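Local atomic coordinates of tyrocidine synthase 2 (Brevibacillus parabrevis, PDB entry 6TA8), a protein that belongs to the tyrocidine synthases and contains a condensation domain, a two-lobed fold of sheets and helices. Residues 76-89 and 99-111. Numbering follows the deposited sequence.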
ATOM      1  N   PHE A  76      15.419  -1.549 -17.132  1.00 51.68           N
ATOM      2  CA  PHE A  76      14.431  -0.525 -16.811  1.00 51.89           C
ATOM      3  C   PHE A  76      13.937   0.197 -18.059  1.00 52.91           C
ATOM      4  O   PHE A  76      12.787   0.651 -18.091  1.00 49.81           O
ATOM      5  CB  PHE A  76      15.013   0.471 -15.808  1.00 43.72           C
ATOM      6  CG  PHE A  76      14.905   0.018 -14.379  1.00 47.51           C
ATOM      7  CD1 PHE A  76      13.731   0.203 -13.667  1.00 46.05           C
ATOM      8  CD2 PHE A  76      15.972  -0.603 -13.752  1.00 47.49           C
ATOM      9  CE1 PHE A  76      13.626  -0.217 -12.354  1.00 41.78           C
ATOM     10  CE2 PHE A  76      15.874  -1.024 -12.440  1.00 42.55           C
ATOM     11  CZ  PHE A  76      14.699  -0.831 -11.740  1.00 44.80           C
ATOM     12  N   GLN A  77      14.778   0.315 -19.091  1.00 56.08           N
ATOM     13  CA  GLN A  77      14.309   0.876 -20.355  1.00 50.22           C
ATOM     14  C   GLN A  77      13.178   0.044 -20.944  1.00 50.44           C
ATOM     15  O   GLN A  77      12.285   0.588 -21.604  1.00 54.71           O
ATOM     16  CB  GLN A  77      15.465   0.979 -21.351  1.00 50.35           C
ATOM     17  CG  GLN A  77      16.395   2.160 -21.115  1.00 64.32           C
ATOM     18  CD  GLN A  77      15.817   3.468 -21.612  1.00 65.49           C
ATOM     19  OE1 GLN A  77      15.081   3.500 -22.598  1.00 75.91           O
ATOM     20  NE2 GLN A  77      16.150   4.559 -20.931  1.00 57.10           N
ATOM     21  N   GLN A  78      13.197  -1.269 -20.714  1.00 46.47           N
ATOM     22  CA  GLN A  78      12.122  -2.132 -21.188  1.00 53.42           C
ATOM     23  C   GLN A  78      10.950  -2.166 -20.215  1.00 51.74           C
ATOM     24  O   GLN A  78       9.797  -2.287 -20.646  1.00 49.12           O
ATOM     25  CB  GLN A  78      12.653  -3.548 -21.424  1.00 49.40           C
ATOM     26  CG  GLN A  78      11.645  -4.499 -22.049  1.00 64.10           C
ATOM     27  CD  GLN A  78      11.298  -4.130 -23.477  1.00 66.23           C
ATOM     28  OE1 GLN A  78      12.073  -3.466 -24.167  1.00 58.62           O
ATOM     29  NE2 GLN A  78      10.127  -4.562 -23.931  1.00 60.41           N
ATOM     30  N   ILE A  79      11.220  -2.059 -18.913  1.00 47.31           N
ATOM     31  CA  ILE A  79      10.149  -2.085 -17.921  1.00 41.48           C
ATOM     32  C   ILE A  79       9.241  -0.873 -18.083  1.00 46.68           C
ATOM     33  O   ILE A  79       8.012  -1.000 -18.144  1.00 44.93           O
ATOM     34  CB  ILE A  79      10.737  -2.163 -16.501  1.00 43.86           C
ATOM     35  CG1 ILE A  79      11.304  -3.558 -16.231  1.00 48.07           C
ATOM     36  CG2 ILE A  79       9.683  -1.804 -15.466  1.00 41.93           C
ATOM     37  CD1 ILE A  79      11.950  -3.697 -14.874  1.00 49.70           C
ATOM     38  N   VAL A  80       9.834   0.322 -18.158  1.00 47.09           N
ATOM     39  CA  VAL A  80       9.039   1.542 -18.259  1.00 38.73           C
ATOM     40  C   VAL A  80       8.321   1.616 -19.601  1.00 43.16           C
ATOM     41  O   VAL A  80       7.240   2.209 -19.704  1.00 45.58           O
ATOM     42  CB  VAL A  80       9.934   2.773 -18.017  1.00 37.70           C
ATOM     43  CG1 VAL A  80       9.105   4.037 -17.979  1.00 33.10           C
ATOM     44  CG2 VAL A  80      10.702   2.613 -16.715  1.00 40.89           C
ATOM     45  N   GLU A  81       8.893   1.015 -20.646  1.00 44.73           N
ATOM     46  CA  GLU A  81       8.190   0.938 -21.922  1.00 49.26           C
ATOM     47  C   GLU A  81       7.037  -0.058 -21.854  1.00 48.31           C
ATOM     48  O   GLU A  81       5.971   0.175 -22.434  1.00 44.09           O
ATOM     49  CB  GLU A  81       9.166   0.561 -23.038  1.00 54.66           C
ATOM     50  CG  GLU A  81       8.565  -0.305 -24.136  1.00 50.76           C
ATOM     51  CD  GLU A  81       9.383  -0.285 -25.413  1.00 66.04           C
ATOM     52  OE1 GLU A  81       8.793  -0.469 -26.500  1.00 69.44           O
ATOM     53  OE2 GLU A  81      10.613  -0.087 -25.330  1.00 69.42           O
ATOM     54  N   HIS A  82       7.231  -1.169 -21.140  1.00 44.00           N
ATOM     55  CA  HIS A  82       6.191  -2.189 -21.053  1.00 46.65           C
ATOM     56  C   HIS A  82       5.024  -1.715 -20.196  1.00 49.30           C
ATOM     57  O   HIS A  82       3.867  -1.741 -20.631  1.00 51.92           O
ATOM     58  CB  HIS A  82       6.777  -3.487 -20.497  1.00 44.79           C
ATOM     59  CG  HIS A  82       5.904  -4.684 -20.707  1.00 52.06           C
ATOM     60  ND1 HIS A  82       4.878  -5.015 -19.849  1.00 56.30           N
ATOM     61  CD2 HIS A  82       5.906  -5.629 -21.676  1.00 49.00           C
ATOM     62  CE1 HIS A  82       4.284  -6.114 -20.282  1.00 54.78           C
ATOM     63  NE2 HIS A  82       4.888  -6.506 -21.389  1.00 54.67           N
ATOM     64  N   HIS A  83       5.307  -1.276 -18.972  1.00 49.53           N
ATOM     65  CA  HIS A  83       4.277  -0.800 -18.052  1.00 41.11           C
ATOM     66  C   HIS A  83       4.090   0.694 -18.282  1.00 47.46           C
ATOM     67  O   HIS A  83       4.868   1.516 -17.791  1.00 50.18           O
ATOM     68  CB  HIS A  83       4.663  -1.116 -16.611  1.00 44.90           C
ATOM     69  CG  HIS A  83       4.914  -2.572 -16.365  1.00 45.13           C
ATOM     70  ND1 HIS A  83       3.898  -3.500 -16.292  1.00 44.90           N
ATOM     71  CD2 HIS A  83       6.066  -3.261 -16.185  1.00 44.59           C
ATOM     72  CE1 HIS A  83       4.411  -4.697 -16.074  1.00 42.79           C
ATOM     73  NE2 HIS A  83       5.725  -4.580 -16.004  1.00 43.62           N
ATOM     74  N   ASP A  84       3.042   1.049 -19.032  1.00 46.78           N
ATOM     75  CA  ASP A  84       2.857   2.425 -19.477  1.00 43.17           C
ATOM     76  C   ASP A  84       2.550   3.386 -18.336  1.00 47.18           C
ATOM     77  O   ASP A  84       2.794   4.589 -18.480  1.00 47.00           O
ATOM     78  CB  ASP A  84       1.738   2.491 -20.518  1.00 47.90           C
ATOM     79  CG  ASP A  84       2.026   1.636 -21.737  1.00 53.35           C
ATOM     80  OD1 ASP A  84       2.771   2.096 -22.628  1.00 54.40           O
ATOM     81  OD2 ASP A  84       1.510   0.501 -21.800  1.00 64.51           O
ATOM     82  N   ALA A  85       2.026   2.892 -17.212  1.00 41.15           N
ATOM     83  CA  ALA A  85       1.687   3.780 -16.104  1.00 42.04           C
ATOM     84  C   ALA A  85       2.914   4.447 -15.492  1.00 36.28           C
ATOM     85  O   ALA A  85       2.778   5.506 -14.871  1.00 27.05           O
ATOM     86  CB  ALA A  85       0.926   3.014 -15.023  1.00 32.40           C
ATOM     87  N   LEU A  86       4.099   3.860 -15.653  1.00 34.48           N
ATOM     88  CA  LEU A  86       5.317   4.440 -15.100  1.00 38.04           C
ATOM     89  C   LEU A  86       5.809   5.648 -15.887  1.00 38.36           C
ATOM     90  O   LEU A  86       6.757   6.307 -15.447  1.00 44.84           O
ATOM     91  CB  LEU A  86       6.421   3.381 -15.032  1.00 34.43           C
ATOM     92  CG  LEU A  86       6.119   2.159 -14.160  1.00 35.99           C
ATOM     93  CD1 LEU A  86       7.264   1.157 -14.202  1.00 32.67           C
ATOM     94  CD2 LEU A  86       5.821   2.578 -12.726  1.00 28.84           C
ATOM     95  N   ARG A  87       5.196   5.953 -17.032  1.00 46.36           N
ATOM     96  CA  ARG A  87       5.530   7.132 -17.823  1.00 34.23           C
ATOM     97  C   ARG A  87       4.564   8.284 -17.575  1.00 38.27           C
ATOM     98  O   ARG A  87       4.385   9.143 -18.445  1.00 45.36           O
ATOM     99  CB  ARG A  87       5.557   6.784 -19.311  1.00 36.22           C
ATOM    100  CG  ARG A  87       6.504   5.657 -19.675  1.00 40.51           C
ATOM    101  CD  ARG A  87       6.672   5.546 -21.179  1.00 41.83           C
ATOM    102  NE  ARG A  87       5.381   5.506 -21.860  1.00 53.81           N
ATOM    103  CZ  ARG A  87       4.719   4.388 -22.138  1.00 44.06           C
ATOM    104  NH1 ARG A  87       5.228   3.211 -21.799  1.00 44.26           N
ATOM    105  NH2 ARG A  87       3.548   4.444 -22.756  1.00 48.05           N
ATOM    106  N   MET A  88       3.941   8.323 -16.403  1.00 39.53           N
ATOM    107  CA  MET A  88       2.898   9.293 -16.112  1.00 40.16           C
ATOM    108  C   MET A  88       3.486  10.600 -15.592  1.00 44.07           C
ATOM    109  O   MET A  88       4.511  10.617 -14.906  1.00 39.80           O
ATOM    110  CB  MET A  88       1.915   8.731 -15.085  1.00 39.41           C
ATOM    111  CG  MET A  88       0.542   9.384 -15.101  1.00 47.78           C
ATOM    112  SD  MET A  88      -0.578   8.621 -16.291  1.00 42.49           S
ATOM    113  CE  MET A  88      -0.397   6.896 -15.853  1.00 38.41           C
ATOM    114  N   VAL A  89       2.814  11.703 -15.931  1.00 39.50           N
ATOM    115  CA  VAL A  89       3.120  13.022 -15.396  1.00 42.07           C
ATOM    116  C   VAL A  89       1.806  13.695 -15.019  1.00 45.23           C
ATOM    117  O   VAL A  89       0.737  13.352 -15.529  1.00 49.86           O
ATOM    118  CB  VAL A  89       3.908  13.903 -16.393  1.00 55.03           C
ATOM    119  CG1 VAL A  89       5.328  13.379 -16.559  1.00 39.79           C
ATOM    120  CG2 VAL A  89       3.190  13.964 -17.733  1.00 51.43           C
ATOM    121  N   GLN A  99      -3.562  14.238 -15.405  1.00 50.62           N
ATOM    122  CA  GLN A  99      -2.530  13.221 -15.563  1.00 49.54           C
ATOM    123  C   GLN A  99      -2.530  12.716 -16.999  1.00 48.68           C
ATOM    124  O   GLN A  99      -3.586  12.380 -17.548  1.00 47.00           O
ATOM    125  CB  GLN A  99      -2.727  12.061 -14.581  1.00 46.02           C
ATOM    126  CG  GLN A  99      -4.051  11.322 -14.685  1.00 52.46           C
ATOM    127  CD  GLN A  99      -3.995   9.921 -14.093  1.00 42.65           C
ATOM    128  OE1 GLN A  99      -2.950   9.471 -13.622  1.00 41.95           O
ATOM    129  NE2 GLN A  99      -5.124   9.225 -14.119  1.00 44.13           N
ATOM    130  N   ILE A 100      -1.349  12.686 -17.610  1.00 47.21           N
ATOM    131  CA  ILE A 100      -1.178  12.246 -18.989  1.00 49.47           C
ATOM    132  C   ILE A 100      -0.189  11.092 -19.008  1.00 50.68           C
ATOM    133  O   ILE A 100       0.907  11.198 -18.444  1.00 51.80           O
ATOM    134  CB  ILE A 100      -0.687  13.384 -19.903  1.00 53.50           C
ATOM    135  CG1 ILE A 100      -1.416  14.690 -19.591  1.00 59.59           C
ATOM    136  CG2 ILE A 100      -0.873  13.007 -21.364  1.00 48.50           C
ATOM    137  CD1 ILE A 100      -0.847  15.881 -20.327  1.00 51.88           C
ATOM    138  N   ASN A 101      -0.573   9.996 -19.655  1.00 48.24           N
ATOM    139  CA  ASN A 101       0.343   8.890 -19.899  1.00 49.77           C
ATOM    140  C   ASN A 101       1.187   9.237 -21.120  1.00 52.16           C
ATOM    141  O   ASN A 101       0.696   9.200 -22.253  1.00 52.60           O
ATOM    142  CB  ASN A 101      -0.424   7.589 -20.106  1.00 45.65           C
ATOM    143  CG  ASN A 101       0.378   6.369 -19.699  1.00 47.46           C
ATOM    144  OD1 ASN A 101      -0.169   5.402 -19.166  1.00 41.56           O
ATOM    145  ND2 ASN A 101       1.683   6.407 -19.948  1.00 46.04           N
ATOM    146  N   ARG A 102       2.447   9.589 -20.895  1.00 53.82           N
ATOM    147  CA  ARG A 102       3.316   9.965 -21.996  1.00 47.77           C
ATOM    148  C   ARG A 102       3.754   8.730 -22.781  1.00 53.92           C
ATOM    149  O   ARG A 102       3.675   7.593 -22.306  1.00 45.87           O
ATOM    150  CB  ARG A 102       4.540  10.723 -21.480  1.00 51.55           C
ATOM    151  CG  ARG A 102       4.219  12.093 -20.898  1.00 55.57           C
ATOM    152  CD  ARG A 102       5.108  13.172 -21.498  1.00 57.10           C
ATOM    153  NE  ARG A 102       5.004  14.436 -20.774  1.00 65.48           N
ATOM    154  CZ  ARG A 102       4.104  15.378 -21.037  1.00 61.94           C
ATOM    155  NH1 ARG A 102       3.221  15.203 -22.011  1.00 56.80           N
ATOM    156  NH2 ARG A 102       4.086  16.498 -20.327  1.00 65.68           N
ATOM    157  N   GLY A 103       4.211   8.970 -24.003  1.00 53.03           N
ATOM    158  CA  GLY A 103       4.714   7.925 -24.870  1.00 46.52           C
ATOM    159  C   GLY A 103       6.170   7.611 -24.605  1.00 44.90           C
ATOM    160  O   GLY A 103       6.685   7.815 -23.501  1.00 49.75           O
ATOM    161  N   LEU A 104       6.845   7.105 -25.635  1.00 41.80           N
ATOM    162  CA  LEU A 104       8.267   6.770 -25.564  1.00 53.00           C
ATOM    163  C   LEU A 104       9.140   7.904 -26.086  1.00 54.76           C
ATOM    164  O   LEU A 104      10.158   7.666 -26.742  1.00 57.04           O
ATOM    165  CB  LEU A 104       8.547   5.482 -26.333  1.00 56.07           C
ATOM    166  CG  LEU A 104       7.621   4.290 -26.083  1.00 61.37           C
ATOM    167  CD1 LEU A 104       8.117   3.068 -26.840  1.00 54.22           C
ATOM    168  CD2 LEU A 104       7.504   3.992 -24.595  1.00 55.75           C
ATOM    169  N   THR A 105       8.764   9.151 -25.806  1.00 48.96           N
ATOM    170  CA  THR A 105       9.490  10.311 -26.309  1.00 55.62           C
ATOM    171  C   THR A 105      10.416  10.938 -25.280  1.00 51.98           C
ATOM    172  O   THR A 105      11.482  11.440 -25.649  1.00 56.33           O
ATOM    173  CB  THR A 105       8.508  11.379 -26.802  1.00 56.88           C
ATOM    174  OG1 THR A 105       7.739  11.866 -25.696  1.00 55.94           O
ATOM    175  CG2 THR A 105       7.569  10.795 -27.847  1.00 55.91           C
ATOM    176  N   ASP A 106      10.037  10.927 -24.006  1.00 52.18           N
ATOM    177  CA  ASP A 106      10.831  11.521 -22.945  1.00 56.55           C
ATOM    178  C   ASP A 106      11.685  10.456 -22.265  1.00 50.20           C
ATOM    179  O   ASP A 106      11.690   9.284 -22.646  1.00 41.70           O
ATOM    180  CB  ASP A 106       9.927  12.224 -21.932  1.00 52.90           C
ATOM    181  CG  ASP A 106       9.286  13.472 -22.494  1.00 61.26           C
ATOM    182  OD1 ASP A 106       8.743  13.407 -23.618  1.00 64.65           O
ATOM    183  OD2 ASP A 106       9.323  14.516 -21.812  1.00 57.95           O
ATOM    184  N   GLU A 107      12.420  10.880 -21.240  1.00 60.41           N
ATOM    185  CA  GLU A 107      13.231   9.950 -20.469  1.00 56.24           C
ATOM    186  C   GLU A 107      12.339   9.016 -19.664  1.00 56.62           C
ATOM    187  O   GLU A 107      11.333   9.434 -19.084  1.00 59.55           O
ATOM    188  CB  GLU A 107      14.176  10.709 -19.539  1.00 52.10           C
ATOM    189  CG  GLU A 107      15.553  10.078 -19.418  1.00 66.36           C
ATOM    190  CD  GLU A 107      16.518  10.935 -18.624  1.00 65.88           C
ATOM    191  OE1 GLU A 107      16.197  11.283 -17.467  1.00 52.89           O
ATOM    192  OE2 GLU A 107      17.599  11.266 -19.157  1.00 66.11           O
ATOM    193  N   ARG A 108      12.719   7.741 -19.627  1.00 45.70           N
ATOM    194  CA  ARG A 108      11.895   6.721 -18.996  1.00 48.29           C
ATOM    195  C   ARG A 108      12.188   6.545 -17.513  1.00 50.45           C
ATOM    196  O   ARG A 108      11.312   6.069 -16.780  1.00 41.04           O
ATOM    197  CB  ARG A 108      12.074   5.388 -19.729  1.00 49.54           C
ATOM    198  CG  ARG A 108      11.787   5.493 -21.219  1.00 52.21           C
ATOM    199  CD  ARG A 108      11.957   4.171 -21.941  1.00 57.11           C
ATOM    200  NE  ARG A 108      11.706   4.311 -23.373  1.00 65.45           N
ATOM    201  CZ  ARG A 108      11.755   3.309 -24.243  1.00 59.94           C
ATOM    202  NH1 ARG A 108      12.047   2.083 -23.830  1.00 59.51           N
ATOM    203  NH2 ARG A 108      11.513   3.532 -25.528  1.00 57.75           N
ATOM    204  N   PHE A 109      13.377   6.925 -17.053  1.00 43.49           N
ATOM    205  CA  PHE A 109      13.723   6.828 -15.639  1.00 36.75           C
ATOM    206  C   PHE A 109      14.989   7.633 -15.386  1.00 50.68           C
ATOM    207  O   PHE A 109      15.771   7.900 -16.303  1.00 47.35           O
ATOM    208  CB  PHE A 109      13.911   5.372 -15.195  1.00 34.40           C
ATOM    209  CG  PHE A 109      15.026   4.655 -15.904  1.00 36.94           C
ATOM    210  CD1 PHE A 109      14.847   4.160 -17.185  1.00 42.98           C
ATOM    211  CD2 PHE A 109      16.250   4.465 -15.284  1.00 49.73           C
ATOM    212  CE1 PHE A 109      15.869   3.499 -17.838  1.00 44.63           C
ATOM    213  CE2 PHE A 109      17.276   3.804 -15.931  1.00 51.63           C
ATOM    214  CZ  PHE A 109      17.084   3.320 -17.210  1.00 49.36           C
ATOM    215  N   ARG A 110      15.177   8.017 -14.126  1.00 39.73           N
ATOM    216  CA  ARG A 110      16.357   8.751 -13.690  1.00 44.09           C
ATOM    217  C   ARG A 110      17.310   7.794 -12.984  1.00 50.58           C
ATOM    218  O   ARG A 110      16.911   7.091 -12.050  1.00 47.12           O
ATOM    219  CB  ARG A 110      15.971   9.902 -12.761  1.00 49.77           C
ATOM    220  CG  ARG A 110      17.081  10.914 -12.535  1.00 49.36           C
ATOM    221  CD  ARG A 110      16.559  12.156 -11.833  1.00 54.25           C
ATOM    222  NE  ARG A 110      17.603  13.158 -11.642  1.00 60.25           N
ATOM    223  CZ  ARG A 110      17.832  14.166 -12.477  1.00 52.49           C
ATOM    224  NH1 ARG A 110      17.089  14.310 -13.565  1.00 41.77           N
ATOM    225  NH2 ARG A 110      18.805  15.032 -12.223  1.00 57.47           N
ATOM    226  N   PHE A 111      18.563   7.774 -13.430  1.00 45.29           N
ATOM    227  CA  PHE A 111      19.556   6.824 -12.953  1.00 42.81           C
ATOM    228  C   PHE A 111      20.611   7.527 -12.107  1.00 52.70           C
ATOM    229  O   PHE A 111      21.000   8.663 -12.396  1.00 47.66           O
ATOM    230  CB  PHE A 111      20.228   6.103 -14.124  1.00 47.79           C
ATOM    231  CG  PHE A 111      21.037   4.906 -13.715  1.00 49.45           C
ATOM    232  CD1 PHE A 111      20.418   3.697 -13.444  1.00 52.83           C
ATOM    233  CD2 PHE A 111      22.415   4.989 -13.601  1.00 52.13           C
ATOM    234  CE1 PHE A 111      21.160   2.593 -13.068  1.00 53.24           C
ATOM    235  CE2 PHE A 111      23.161   3.889 -13.225  1.00 55.38           C
ATOM    236  CZ  PHE A 111      22.533   2.688 -12.958  1.00 53.14           C
TER
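L104 spreads its two methyls between R87 and E81 in a worked example of how a loop, 102-109, is moulded onto a helix end and the turn that follows it. L104 CD2 rests over a face of the R87 guanidinium, 3.7 Å from R87 NH1, while CD1 reaches the E81 carboxylate. R87 projects into a hollow lined by R102, G103 and L104, with D84 O over its other guanidinium face. Bent at chi3 (-51°), its chain brings R87 NE 2.7 Å from R102 O, which lies close to the guanidinium plane. NH1 and NH2 hold D84 OD1 in a salt bridge, and NH1 also donates to V80 O near the end of helix 69-82, so each of the three nitrogens of this buried charge has an acceptor; K197 pairs with the other carboxylate oxygen of D84.

Beyond R87 the chain enters the antiparallel hairpin of strands 88-91 and 98-101, within the condensation-domain fold, where V89 and I100 form a hydrogen-bonded pair. On the face of M88 and N101, the N101 amide tucks against the 3-10 turn, and N101 ND2 donates to D84 O at 2.6 Å from above the carbonyl plane, opposite R87 N. V89 CG2 instead lies against a face of the R102 guanidinium.

At the helix, V80 butts CG1 against the R108 backbone, and R108, extended to NE, runs past Q77. There R108 NH1 reaches Q77 O at 2.7 Å and makes a weak hydrogen bond within a salt bridge to E81 OE2. Q77 OE1 lies over a face of R108, the Q77 amide and R108 guanidinium planes 28° apart. Next along, F76 CB sits 3.7 Å from the centroid of the F109 ring, a CH-pi contact, as Q77 CG meets the ring edge and V147 touches both phenylalanines.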